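Local coordinates for protein polycyclic ketone monooxygenase (Myceliophthora thermophila, PDB 5MQ6) that inserts one oxygen atom beside the carbonyl of ketones, polycyclic ones especially, to give esters or lactones, using FAD and NADPH, at residues W306-R311 / F429-L434; T357-F362 / K425-S430; R387-D392 / W419-C424. One frame throughout, in Å; residues are numbered along the deposited sequence.

Interaction 1 of 3, residues W306-R311 / F429-L434; sequences WWRGQR and FSDEYL
Arg308 lays its guanidinium almost flat against Phe429: the two planes are only 12° apart, with Phe429 CB over the middle of the guanidinium, 3.5 Å from Arg308 CZ. Arg308 NH2 reaches past CB to the rim of the ring face, 3.7 Å from Phe429 CG. The arginine gets there through two bends: its CG stands anti to the backbone N (chi1 177°), and turns at chi2 and chi3 then swing the charged end alongside the phenylalanine, where NH1 goes on to donate to the carbonyl O of Asp133, an FAD-binding residue, and Tyr154 adds a cation-pi contact. The phenylalanine ring has its edge occupied as well, by the carbonyl O of Trp307, with Trp307 O 3.4 Å from Phe429 CD2. Trp306 adds its CB at an oblique angle to the same ring.

The frame beneath these side chains is a two-stranded parallel sheet, 305-306 beside 428-429, and just past it Ser430 N donates to Trp306 O at 2.9 Å. Where the strands end, Asp431 takes over the pairing with its carboxylate. Asp431 OD1 receives Arg308 N at 3.0 Å, from well above the carboxylate plane, whereas Asp431 OD2 takes Gly309 N at 2.7 Å on its syn side. Two successive amides thus grip one carboxylate and fix its rotation, while Arg308 NE stays 6.3 Å from Asp431 OD2, so the two opposite charges make no direct contact. Ser430 turns away from the opposite segment, and its OG accepts from Glu432 N and Tyr433 N, an ST turn and ST motif leading into helix 433-436. Trp306 and Trp307 direct their indole NE1 atoms to a shared acceptor, Glu358 OE2.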
loop_
_atom_site.group_PDB
_atom_site.type_symbol
_atom_site.label_atom_id
_atom_site.label_comp_id
_atom_site.label_asym_id
_atom_site.label_seq_id
_atom_site.Cartn_x
_atom_site.Cartn_y
_atom_site.Cartn_z
ATOM N N TRP A 306 0.706 -13.941 -13.233
ATOM C CA TRP A 306 1.146 -15.307 -12.871
ATOM C C TRP A 306 -0.052 -16.083 -12.339
ATOM O O TRP A 306 -1.150 -15.556 -12.326
ATOM C CB TRP A 306 2.338 -15.206 -11.898
ATOM C CG TRP A 306 3.222 -16.408 -11.750
ATOM C CD1 TRP A 306 3.656 -16.914 -10.577
ATOM C CD2 TRP A 306 3.759 -17.275 -12.798
ATOM N NE1 TRP A 306 4.463 -18.004 -10.794
ATOM C CE2 TRP A 306 4.570 -18.247 -12.140
ATOM C CE3 TRP A 306 3.673 -17.299 -14.213
ATOM C CZ2 TRP A 306 5.266 -19.249 -12.830
ATOM C CZ3 TRP A 306 4.317 -18.354 -14.901
ATOM C CH2 TRP A 306 5.127 -19.303 -14.209
ATOM N N TRP A 307 0.138 -17.327 -11.934
ATOM C CA TRP A 307 -0.940 -18.169 -11.561
ATOM C C TRP A 307 -1.331 -17.889 -10.103
ATOM O O TRP A 307 -0.511 -17.447 -9.307
ATOM C CB TRP A 307 -0.570 -19.626 -11.727
ATOM C CG TRP A 307 0.618 -20.091 -10.849
ATOM C CD1 TRP A 307 1.916 -20.023 -11.172
ATOM C CD2 TRP A 307 0.555 -20.706 -9.571
ATOM N NE1 TRP A 307 2.693 -20.543 -10.170
ATOM C CE2 TRP A 307 1.891 -20.985 -9.173
ATOM C CE3 TRP A 307 -0.495 -21.074 -8.717
ATOM C CZ2 TRP A 307 2.201 -21.574 -7.966
ATOM C CZ3 TRP A 307 -0.197 -21.683 -7.537
ATOM C CH2 TRP A 307 1.129 -21.926 -7.152
ATOM N N ARG A 308 -2.617 -18.120 -9.800
ATOM C CA ARG A 308 -3.150 -17.922 -8.439
ATOM C C ARG A 308 -3.293 -19.180 -7.604
ATOM O O ARG A 308 -2.831 -19.227 -6.433
ATOM C CB ARG A 308 -4.485 -17.209 -8.513
ATOM C CG ARG A 308 -5.229 -16.965 -7.191
ATOM C CD ARG A 308 -4.588 -15.830 -6.447
ATOM N NE ARG A 308 -3.202 -16.163 -6.017
ATOM C CZ ARG A 308 -2.382 -15.283 -5.391
ATOM N NH1 ARG A 308 -2.782 -14.030 -5.077
ATOM N NH2 ARG A 308 -1.163 -15.666 -5.030
ATOM N N GLY A 309 -3.991 -20.198 -8.121
ATOM C CA GLY A 309 -4.211 -21.350 -7.305
ATOM C C GLY A 309 -5.026 -21.213 -6.019
ATOM O O GLY A 309 -4.650 -21.708 -4.933
ATOM N N GLN A 310 -6.174 -20.582 -6.165
ATOM C CA GLN A 310 -7.146 -20.424 -5.087
ATOM C C GLN A 310 -7.632 -21.805 -4.747
ATOM O O GLN A 310 -7.719 -22.653 -5.642
ATOM C CB GLN A 310 -8.282 -19.515 -5.487
ATOM C CG GLN A 310 -9.435 -19.452 -4.477
ATOM C CD GLN A 310 -9.024 -18.770 -3.161
ATOM O OE1 GLN A 310 -8.086 -19.192 -2.463
ATOM N NE2 GLN A 310 -9.749 -17.725 -2.795
ATOM N N ARG A 311 -7.919 -22.013 -3.462
ATOM C CA ARG A 311 -8.140 -23.290 -2.848
ATOM C C ARG A 311 -8.926 -23.001 -1.521
ATOM O O ARG A 311 -8.637 -22.016 -0.794
ATOM C CB ARG A 311 -6.737 -23.817 -2.500
ATOM C CG ARG A 311 -6.478 -25.279 -2.528
ATOM C CD ARG A 311 -5.073 -25.681 -1.983
ATOM N NE ARG A 311 -4.798 -25.051 -0.703
ATOM C CZ ARG A 311 -5.353 -25.354 0.489
ATOM N NH1 ARG A 311 -6.173 -26.405 0.620
ATOM N NH2 ARG A 311 -5.065 -24.605 1.589
ATOM N N PHE A 429 -1.718 -11.996 -9.803
ATOM C CA PHE A 429 -1.906 -13.436 -9.851
ATOM C C PHE A 429 -3.354 -13.660 -10.219
ATOM O O PHE A 429 -4.223 -13.064 -9.610
ATOM C CB PHE A 429 -1.593 -14.068 -8.523
ATOM C CG PHE A 429 -0.221 -13.722 -7.977
ATOM C CD1 PHE A 429 -0.023 -12.510 -7.245
ATOM C CD2 PHE A 429 0.858 -14.578 -8.143
ATOM C CE1 PHE A 429 1.208 -12.147 -6.765
ATOM C CE2 PHE A 429 2.131 -14.189 -7.643
ATOM C CZ PHE A 429 2.282 -12.974 -6.953
ATOM N N SER A 430 -3.618 -14.476 -11.249
ATOM C CA SER A 430 -4.949 -14.762 -11.670
ATOM C C SER A 430 -4.980 -15.997 -12.572
ATOM O O SER A 430 -4.127 -16.149 -13.519
ATOM C CB SER A 430 -5.518 -13.587 -12.460
ATOM O OG SER A 430 -6.866 -13.929 -12.814
ATOM N N ASP A 431 -5.974 -16.851 -12.289
ATOM C CA ASP A 431 -6.327 -17.980 -13.138
ATOM C C ASP A 431 -7.531 -17.747 -14.066
ATOM O O ASP A 431 -7.942 -18.662 -14.729
ATOM C CB ASP A 431 -6.553 -19.212 -12.253
ATOM C CG ASP A 431 -5.346 -19.565 -11.451
ATOM O OD1 ASP A 431 -4.209 -19.342 -11.967
ATOM O OD2 ASP A 431 -5.492 -20.097 -10.306
ATOM N N GLU A 432 -8.036 -16.524 -14.162
ATOM C CA GLU A 432 -9.145 -16.133 -15.022
ATOM C C GLU A 432 -8.884 -14.912 -15.921
ATOM O O GLU A 432 -9.535 -14.778 -16.896
ATOM C CB GLU A 432 -10.393 -15.788 -14.217
ATOM C CG GLU A 432 -10.767 -16.715 -13.075
ATOM C CD GLU A 432 -11.996 -16.224 -12.251
ATOM O OE1 GLU A 432 -12.324 -14.990 -12.205
ATOM O OE2 GLU A 432 -12.639 -17.084 -11.622
ATOM N N TYR A 433 -7.983 -13.986 -15.588
ATOM C CA TYR A 433 -7.894 -12.769 -16.341
ATOM C C TYR A 433 -7.459 -12.937 -17.792
ATOM O O TYR A 433 -8.021 -12.348 -18.709
ATOM C CB TYR A 433 -6.890 -11.854 -15.646
ATOM C CG TYR A 433 -6.534 -10.569 -16.328
ATOM C CD1 TYR A 433 -7.410 -9.490 -16.331
ATOM C CD2 TYR A 433 -5.285 -10.417 -16.990
ATOM C CE1 TYR A 433 -7.050 -8.297 -16.950
ATOM C CE2 TYR A 433 -4.878 -9.222 -17.571
ATOM C CZ TYR A 433 -5.775 -8.155 -17.581
ATOM O OH TYR A 433 -5.367 -6.993 -18.151
ATOM N N LEU A 434 -6.411 -13.694 -18.008
ATOM C CA LEU A 434 -5.869 -13.863 -19.374
ATOM C C LEU A 434 -6.919 -14.559 -20.274
ATOM O O LEU A 434 -7.224 -14.068 -21.402
ATOM C CB LEU A 434 -4.529 -14.605 -19.317
ATOM C CG LEU A 434 -3.392 -13.809 -18.677
ATOM C CD1 LEU A 434 -2.170 -14.697 -18.465
ATOM C CD2 LEU A 434 -3.042 -12.580 -19.475
#

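Interaction 2 of 3, residues T357-F362 / K425-S430; sequences TEMPAF and KRPTFS. With NDP (NADPH dihydro-nicotinamide-adenine-dinucleotide phosphate), chain C.
Apolar packing carries this contact, with Pro427 as the body that Met359 and Phe362 meet on neighbouring parts of its ring. The thioether comes in at CG, Met359 SD lying 3.6 Å from Pro427 CG, while the methionine methyl reaches CB, Met359 CE being 3.7 Å from Pro427 CB. A bend at chi3 (67°) brings Met359 CE to 4.1 Å from Phe429 CE2 as well. Phe362 serves the other end of the proline: Phe362 CE1 is 3.5 Å from Pro427 CD, and the ring edge faces the carbonyl O of Lys425. Behind both residues, Leu340 of helix 328-340 backs the 357-362 segment.

Polar interactions lie on the far side of the 425-430 segment. Lys425 heads away from the packing, and Lys425 NZ donates to NDP O3X, on the NADPH 2'-phosphate, at 2.8 Å. The same amino group has a second bond, to the carbonyl O of Pro598. Arg426, extended from CG to NE, passes the nicotinamide-side ribose, with Arg426 CD 3.0 Å from NDP O2D, and forms a salt bridge through NE with Asp133. Arg426 also touches FAD. Apolar packing on one side and cofactor-binding side chains on the other make this segment a wall of the NADPH pocket, and the Lys425 bond to the 2'-phosphate, which NADH lacks, is consistent with a preference for NADPH.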
loop_
_atom_site.group_PDB
_atom_site.type_symbol
_atom_site.label_atom_id
_atom_site.label_comp_id
_atom_site.label_asym_id
_atom_site.label_seq_id
_atom_site.Cartn_x
_atom_site.Cartn_y
_atom_site.Cartn_z
ATOM N N THR A 357 6.561 -17.370 -4.318
ATOM C CA THR A 357 7.788 -18.093 -3.977
ATOM C C THR A 357 8.633 -18.438 -5.210
ATOM O O THR A 357 9.646 -19.137 -5.081
ATOM C CB THR A 357 7.464 -19.356 -3.127
ATOM O OG1 THR A 357 6.733 -20.321 -3.912
ATOM C CG2 THR A 357 6.620 -19.000 -1.973
ATOM N N GLU A 358 8.236 -17.938 -6.386
ATOM C CA GLU A 358 8.869 -18.234 -7.663
ATOM C C GLU A 358 9.508 -17.032 -8.334
ATOM O O GLU A 358 9.733 -17.034 -9.561
ATOM C CB GLU A 358 7.853 -18.837 -8.657
ATOM C CG GLU A 358 7.389 -20.205 -8.281
ATOM C CD GLU A 358 6.343 -20.785 -9.242
ATOM O OE1 GLU A 358 6.602 -21.825 -9.839
ATOM O OE2 GLU A 358 5.273 -20.257 -9.408
ATOM N N MET A 359 9.768 -16.000 -7.545
ATOM C CA MET A 359 10.238 -14.719 -8.074
ATOM C C MET A 359 11.356 -14.130 -7.168
ATOM O O MET A 359 11.199 -13.048 -6.556
ATOM C CB MET A 359 9.034 -13.796 -8.232
ATOM C CG MET A 359 8.071 -13.787 -7.089
ATOM S SD MET A 359 6.765 -12.545 -7.433
ATOM C CE MET A 359 5.925 -13.275 -8.812
ATOM N N PRO A 360 12.494 -14.840 -7.078
ATOM C CA PRO A 360 13.602 -14.422 -6.227
ATOM C C PRO A 360 14.260 -13.101 -6.651
ATOM O O PRO A 360 14.855 -12.445 -5.827
ATOM C CB PRO A 360 14.588 -15.618 -6.354
ATOM C CG PRO A 360 14.347 -16.090 -7.782
ATOM C CD PRO A 360 12.835 -16.034 -7.879
ATOM N N ALA A 361 14.046 -12.658 -7.888
ATOM C CA ALA A 361 14.499 -11.316 -8.289
ATOM C C ALA A 361 13.629 -10.219 -7.757
ATOM O O ALA A 361 13.992 -9.022 -7.905
ATOM C CB ALA A 361 14.588 -11.157 -9.812
ATOM N N PHE A 362 12.483 -10.569 -7.145
ATOM C CA PHE A 362 11.784 -9.476 -6.372
ATOM C C PHE A 362 12.660 -8.789 -5.307
ATOM O O PHE A 362 12.447 -7.608 -4.939
ATOM C CB PHE A 362 10.452 -9.938 -5.787
ATOM C CG PHE A 362 9.456 -8.831 -5.561
ATOM C CD1 PHE A 362 8.829 -8.204 -6.643
ATOM C CD2 PHE A 362 9.099 -8.444 -4.251
ATOM C CE1 PHE A 362 7.891 -7.164 -6.429
ATOM C CE2 PHE A 362 8.207 -7.415 -4.039
ATOM C CZ PHE A 362 7.578 -6.789 -5.129
ATOM N N LYS A 425 7.037 -3.601 -11.108
ATOM C CA LYS A 425 5.645 -3.426 -10.792
ATOM C C LYS A 425 5.254 -4.486 -9.829
ATOM O O LYS A 425 5.913 -5.538 -9.731
ATOM C CB LYS A 425 4.725 -3.651 -12.005
ATOM C CG LYS A 425 5.017 -2.837 -13.229
ATOM C CD LYS A 425 4.681 -1.351 -13.088
ATOM C CE LYS A 425 4.291 -0.691 -14.424
ATOM N NZ LYS A 425 3.605 0.615 -14.189
ATOM N N ARG A 426 4.110 -4.280 -9.201
ATOM C CA ARG A 426 3.599 -5.326 -8.306
ATOM C C ARG A 426 3.198 -6.566 -9.148
ATOM O O ARG A 426 2.561 -6.457 -10.190
ATOM C CB ARG A 426 2.481 -4.904 -7.334
ATOM C CG ARG A 426 2.525 -5.841 -6.099
ATOM C CD ARG A 426 1.610 -5.432 -5.004
ATOM N NE ARG A 426 1.187 -6.467 -4.064
ATOM C CZ ARG A 426 1.710 -6.643 -2.831
ATOM N NH1 ARG A 426 2.775 -5.962 -2.393
ATOM N NH2 ARG A 426 1.207 -7.537 -2.006
ATOM N N PRO A 427 3.681 -7.735 -8.768
ATOM C CA PRO A 427 3.198 -8.900 -9.528
ATOM C C PRO A 427 1.708 -9.140 -9.207
ATOM O O PRO A 427 1.244 -8.747 -8.120
ATOM C CB PRO A 427 4.064 -10.059 -8.998
ATOM C CG PRO A 427 4.797 -9.531 -7.809
ATOM C CD PRO A 427 4.850 -8.050 -7.937
ATOM N N THR A 428 1.010 -9.778 -10.138
ATOM C CA THR A 428 -0.462 -10.013 -10.071
ATOM C C THR A 428 -0.645 -11.431 -10.352
ATOM O O THR A 428 0.221 -12.068 -10.982
ATOM C CB THR A 428 -1.229 -9.196 -11.110
ATOM O OG1 THR A 428 -0.858 -9.636 -12.438
ATOM C CG2 THR A 428 -0.855 -7.751 -10.946
ATOM N N PHE A 429 -1.718 -11.996 -9.803
ATOM C CA PHE A 429 -1.906 -13.436 -9.851
ATOM C C PHE A 429 -3.354 -13.660 -10.219
ATOM O O PHE A 429 -4.223 -13.064 -9.610
ATOM C CB PHE A 429 -1.593 -14.068 -8.523
ATOM C CG PHE A 429 -0.221 -13.722 -7.977
ATOM C CD1 PHE A 429 -0.023 -12.510 -7.245
ATOM C CD2 PHE A 429 0.858 -14.578 -8.143
ATOM C CE1 PHE A 429 1.208 -12.147 -6.765
ATOM C CE2 PHE A 429 2.131 -14.189 -7.643
ATOM C CZ PHE A 429 2.282 -12.974 -6.953
ATOM N N SER A 430 -3.618 -14.476 -11.249
ATOM C CA SER A 430 -4.949 -14.762 -11.670
ATOM C C SER A 430 -4.980 -15.997 -12.572
ATOM O O SER A 430 -4.127 -16.149 -13.519
ATOM C CB SER A 430 -5.518 -13.587 -12.460
ATOM O OG SER A 430 -6.866 -13.929 -12.814
HETATM P PA NDP C . -2.261 0.638 -10.330
HETATM O O1A NDP C . -1.676 2.070 -10.072
HETATM O O2A NDP C . -1.489 -0.627 -10.048
HETATM O O5B NDP C . -2.837 0.647 -11.830
HETATM C C5B NDP C . -3.374 1.798 -12.448
HETATM C C4B NDP C . -3.500 1.393 -13.903
HETATM O O4B NDP C . -4.020 2.504 -14.680
HETATM C C3B NDP C . -2.144 0.988 -14.491
HETATM O O3B NDP C . -2.292 -0.260 -15.193
HETATM C C2B NDP C . -1.843 2.191 -15.357
HETATM O O2B NDP C . -0.921 1.926 -16.454
HETATM C C1B NDP C . -3.220 2.616 -15.817
HETATM N N9A NDP C . -3.196 3.987 -16.331
HETATM C C8A NDP C . -2.719 5.120 -15.719
HETATM N N7A NDP C . -2.837 6.191 -16.527
HETATM C C5A NDP C . -3.393 5.693 -17.661
HETATM C C6A NDP C . -3.764 6.273 -18.945
HETATM N N6A NDP C . -3.557 7.573 -19.119
HETATM N N1A NDP C . -4.303 5.456 -19.873
HETATM C C2A NDP C . -4.503 4.112 -19.687
HETATM N N3A NDP C . -4.177 3.481 -18.546
HETATM C C4A NDP C . -3.626 4.246 -17.540
HETATM O O3 NDP C . -3.611 0.451 -9.502
HETATM P PN NDP C . -4.409 -0.897 -9.006
HETATM O O1N NDP C . -5.688 -0.351 -8.293
HETATM O O2N NDP C . -4.630 -1.867 -10.145
HETATM O O5D NDP C . -3.424 -1.599 -7.930
HETATM C C5D NDP C . -2.896 -0.770 -6.839
HETATM C C4D NDP C . -2.290 -1.623 -5.740
HETATM O O4D NDP C . -3.320 -2.341 -5.023
HETATM C C3D NDP C . -1.490 -2.775 -6.353
HETATM O O3D NDP C . -0.249 -2.414 -7.070
HETATM C C2D NDP C . -1.458 -3.791 -5.191
HETATM O O2D NDP C . -0.483 -3.399 -4.170
HETATM C C1D NDP C . -2.918 -3.740 -4.746
HETATM P P2B NDP C . 0.670 2.134 -16.213
HETATM O O1X NDP C . 0.778 3.488 -15.497
HETATM O O2X NDP C . 1.339 2.256 -17.566
HETATM O O3X NDP C . 1.180 0.877 -15.494
#

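Interaction 3 of 3, residues R387-D392 / W419-C424; sequences RLYKLD and WYPTWC
Trp423 drives the rim of its six-membered ring into a hollow on helix 378-406, between Leu388 and Tyr389. Tyr389 forms one wall: the indole edge points at the phenol face in a T-shaped stack, with the planes at 83° and the centroids 5.1 Å apart. Leu388 forms the floor, with Leu388 CB 3.8 Å from Trp423 CH2 and its carbonyl O at the indole edge beside CZ3. Trp423 has a first torsion of 71°, with CG between the backbone N and the carbonyl carbon, which aims the indole at this hollow; Trp423 NE1 is bonded to the carbonyl O of Ser592.

Pro421 is the second bump. Pro421 CG rests obliquely against the outer end of Tyr389, 3.6 Å from Tyr389 OH, and Pro421 CB sits over the Trp423 ring, so proline and indole meet the helix surface as one stacked wedge. One helical turn after Leu388, Asp392 reaches beyond the wedge and clasps Thr422 twice. Asp392 OD1 takes Thr422 OG1 at 2.6 Å on the syn lone pair, and Asp392 OD2 takes Thr422 N at 3.0 Å from above the carboxylate plane. With an alanine in place of Asp392, Thr422 N and OG1 would probably both lose their carboxylate partner, and the loop its polar tie to the helix.

Next to the wedge, Cys424 is joined by a disulfide to Cys596. The whole is a loop docked on a long helix through an edge-to-face aromatic pair and a two-bond Asp-Thr contact, in the connection from helix 410-416 to strand 428-429, just ahead of the NADPH-binding Lys425.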
loop_
_atom_site.group_PDB
_atom_site.type_symbol
_atom_site.label_atom_id
_atom_site.label_comp_id
_atom_site.label_asym_id
_atom_site.label_seq_id
_atom_site.Cartn_x
_atom_site.Cartn_y
_atom_site.Cartn_z
ATOM N N ARG A 387 23.642 -9.480 -12.113
ATOM C CA ARG A 387 23.209 -10.593 -11.265
ATOM C C ARG A 387 21.653 -10.676 -11.161
ATOM O O ARG A 387 21.024 -11.743 -11.371
ATOM C CB ARG A 387 23.874 -10.585 -9.866
ATOM C CG ARG A 387 23.572 -11.867 -9.048
ATOM C CD ARG A 387 24.048 -11.804 -7.595
ATOM N NE ARG A 387 23.344 -10.786 -6.794
ATOM C CZ ARG A 387 22.066 -10.846 -6.426
ATOM N NH1 ARG A 387 21.308 -11.882 -6.785
ATOM N NH2 ARG A 387 21.518 -9.868 -5.694
ATOM N N LEU A 388 21.033 -9.550 -10.863
ATOM C CA LEU A 388 19.578 -9.488 -10.692
ATOM C C LEU A 388 18.848 -9.767 -11.996
ATOM O O LEU A 388 17.884 -10.508 -11.992
ATOM C CB LEU A 388 19.133 -8.143 -10.157
ATOM C CG LEU A 388 19.560 -7.880 -8.721
ATOM C CD1 LEU A 388 19.255 -6.446 -8.448
ATOM C CD2 LEU A 388 18.795 -8.767 -7.748
ATOM N N TYR A 389 19.295 -9.175 -13.097
ATOM C CA TYR A 389 18.714 -9.484 -14.419
ATOM C C TYR A 389 18.777 -11.006 -14.775
ATOM O O TYR A 389 17.785 -11.599 -15.288
ATOM C CB TYR A 389 19.352 -8.596 -15.506
ATOM C CG TYR A 389 18.662 -7.264 -15.602
ATOM C CD1 TYR A 389 19.003 -6.213 -14.778
ATOM C CD2 TYR A 389 17.657 -7.054 -16.504
ATOM C CE1 TYR A 389 18.337 -4.986 -14.842
ATOM C CE2 TYR A 389 16.984 -5.850 -16.563
ATOM C CZ TYR A 389 17.343 -4.818 -15.732
ATOM O OH TYR A 389 16.667 -3.613 -15.793
ATOM N N LYS A 390 19.911 -11.628 -14.479
ATOM C CA LYS A 390 20.070 -13.069 -14.682
ATOM C C LYS A 390 19.204 -13.836 -13.740
ATOM O O LYS A 390 18.612 -14.799 -14.148
ATOM C CB LYS A 390 21.501 -13.561 -14.481
ATOM C CG LYS A 390 22.522 -13.150 -15.544
ATOM C CD LYS A 390 23.730 -14.130 -15.558
ATOM C CE LYS A 390 25.097 -13.508 -15.227
ATOM N NZ LYS A 390 25.920 -13.246 -16.444
ATOM N N LEU A 391 19.119 -13.428 -12.478
ATOM C CA LEU A 391 18.197 -14.078 -11.574
ATOM C C LEU A 391 16.719 -14.066 -12.014
ATOM O O LEU A 391 15.975 -15.064 -11.883
ATOM C CB LEU A 391 18.331 -13.431 -10.199
ATOM C CG LEU A 391 17.608 -14.077 -9.034
ATOM C CD1 LEU A 391 18.056 -15.540 -8.838
ATOM C CD2 LEU A 391 17.858 -13.165 -7.800
ATOM N N ASP A 392 16.288 -12.946 -12.563
ATOM C CA ASP A 392 14.906 -12.791 -12.984
ATOM C C ASP A 392 14.503 -13.492 -14.276
ATOM O O ASP A 392 13.284 -13.752 -14.527
ATOM C CB ASP A 392 14.592 -11.330 -13.150
ATOM C CG ASP A 392 13.121 -11.078 -13.129
ATOM O OD1 ASP A 392 12.427 -11.658 -12.281
ATOM O OD2 ASP A 392 12.647 -10.311 -14.000
ATOM N N TRP A 419 7.137 -6.684 -20.639
ATOM C CA TRP A 419 8.546 -6.681 -20.936
ATOM C C TRP A 419 9.308 -5.754 -20.000
ATOM O O TRP A 419 9.845 -4.733 -20.398
ATOM C CB TRP A 419 8.769 -6.198 -22.359
ATOM C CG TRP A 419 8.180 -7.095 -23.334
ATOM C CD1 TRP A 419 6.963 -6.946 -23.912
ATOM C CD2 TRP A 419 8.724 -8.322 -23.837
ATOM N NE1 TRP A 419 6.700 -7.987 -24.761
ATOM C CE2 TRP A 419 7.752 -8.872 -24.724
ATOM C CE3 TRP A 419 9.926 -8.994 -23.653
ATOM C CZ2 TRP A 419 7.974 -10.047 -25.484
ATOM C CZ3 TRP A 419 10.139 -10.201 -24.390
ATOM C CH2 TRP A 419 9.168 -10.710 -25.286
ATOM N N TYR A 420 9.362 -6.145 -18.765
ATOM C CA TYR A 420 10.140 -5.446 -17.767
ATOM C C TYR A 420 10.497 -6.445 -16.681
ATOM O O TYR A 420 9.776 -7.408 -16.510
ATOM C CB TYR A 420 9.354 -4.293 -17.118
ATOM C CG TYR A 420 7.949 -4.593 -16.731
ATOM C CD1 TYR A 420 7.631 -5.299 -15.558
ATOM C CD2 TYR A 420 6.904 -4.169 -17.520
ATOM C CE1 TYR A 420 6.302 -5.557 -15.202
ATOM C CE2 TYR A 420 5.593 -4.397 -17.176
ATOM C CZ TYR A 420 5.316 -5.094 -16.036
ATOM O OH TYR A 420 4.051 -5.359 -15.800
ATOM N N PRO A 421 11.560 -6.179 -15.901
ATOM C CA PRO A 421 11.866 -7.070 -14.778
ATOM C C PRO A 421 10.706 -7.181 -13.762
ATOM O O PRO A 421 9.973 -6.224 -13.545
ATOM C CB PRO A 421 13.039 -6.390 -14.114
ATOM C CG PRO A 421 13.618 -5.478 -15.131
ATOM C CD PRO A 421 12.502 -5.069 -16.022
ATOM N N THR A 422 10.550 -8.353 -13.182
ATOM C CA THR A 422 9.507 -8.651 -12.225
ATOM C C THR A 422 9.435 -7.568 -11.116
ATOM O O THR A 422 8.361 -7.192 -10.689
ATOM C CB THR A 422 9.745 -10.032 -11.546
ATOM O OG1 THR A 422 9.951 -11.092 -12.533
ATOM C CG2 THR A 422 8.562 -10.402 -10.686
ATOM N N TRP A 423 10.589 -7.114 -10.635
ATOM C CA TRP A 423 10.601 -6.108 -9.601
ATOM C C TRP A 423 10.045 -4.674 -9.934
ATOM O O TRP A 423 9.899 -3.906 -9.009
ATOM C CB TRP A 423 11.994 -6.025 -9.005
ATOM C CG TRP A 423 13.042 -5.411 -9.901
ATOM C CD1 TRP A 423 13.213 -4.088 -10.166
ATOM C CD2 TRP A 423 14.052 -6.106 -10.650
ATOM N NE1 TRP A 423 14.284 -3.915 -10.982
ATOM C CE2 TRP A 423 14.824 -5.127 -11.299
ATOM C CE3 TRP A 423 14.412 -7.457 -10.778
ATOM C CZ2 TRP A 423 15.917 -5.437 -12.111
ATOM C CZ3 TRP A 423 15.510 -7.788 -11.604
ATOM C CH2 TRP A 423 16.266 -6.765 -12.244
ATOM N N CYS A 424 9.758 -4.320 -11.194
ATOM C CA CYS A 424 9.362 -2.960 -11.560
ATOM C C CYS A 424 7.894 -2.603 -11.306
ATOM O O CYS A 424 7.547 -1.436 -11.341
ATOM C CB CYS A 424 9.637 -2.696 -13.051
ATOM S SG CYS A 424 11.377 -2.657 -13.491
#

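In the fold
All three contacts fasten the chain running from 419 to 434, each against a different partner. Interactions 2 and 3 are the more buried; interaction 1 is partly exposed. Interactions 1 and 2 share Phe429, which lies along a guanidinium in one and meets a methionine methyl in the other, and Glu358 bridges their partner segments. Interaction 3, nested along the chain inside the loops closed by the other two, abuts interaction 2 where Ala361 packs on Trp423 and Asp392. Their chemistry differs accordingly: strand pairing plus a carboxylate on amides in 1, apolar packing beside the cofactors in 2, and an edge-to-face aromatic pair and a carboxylate on a threonine in 3.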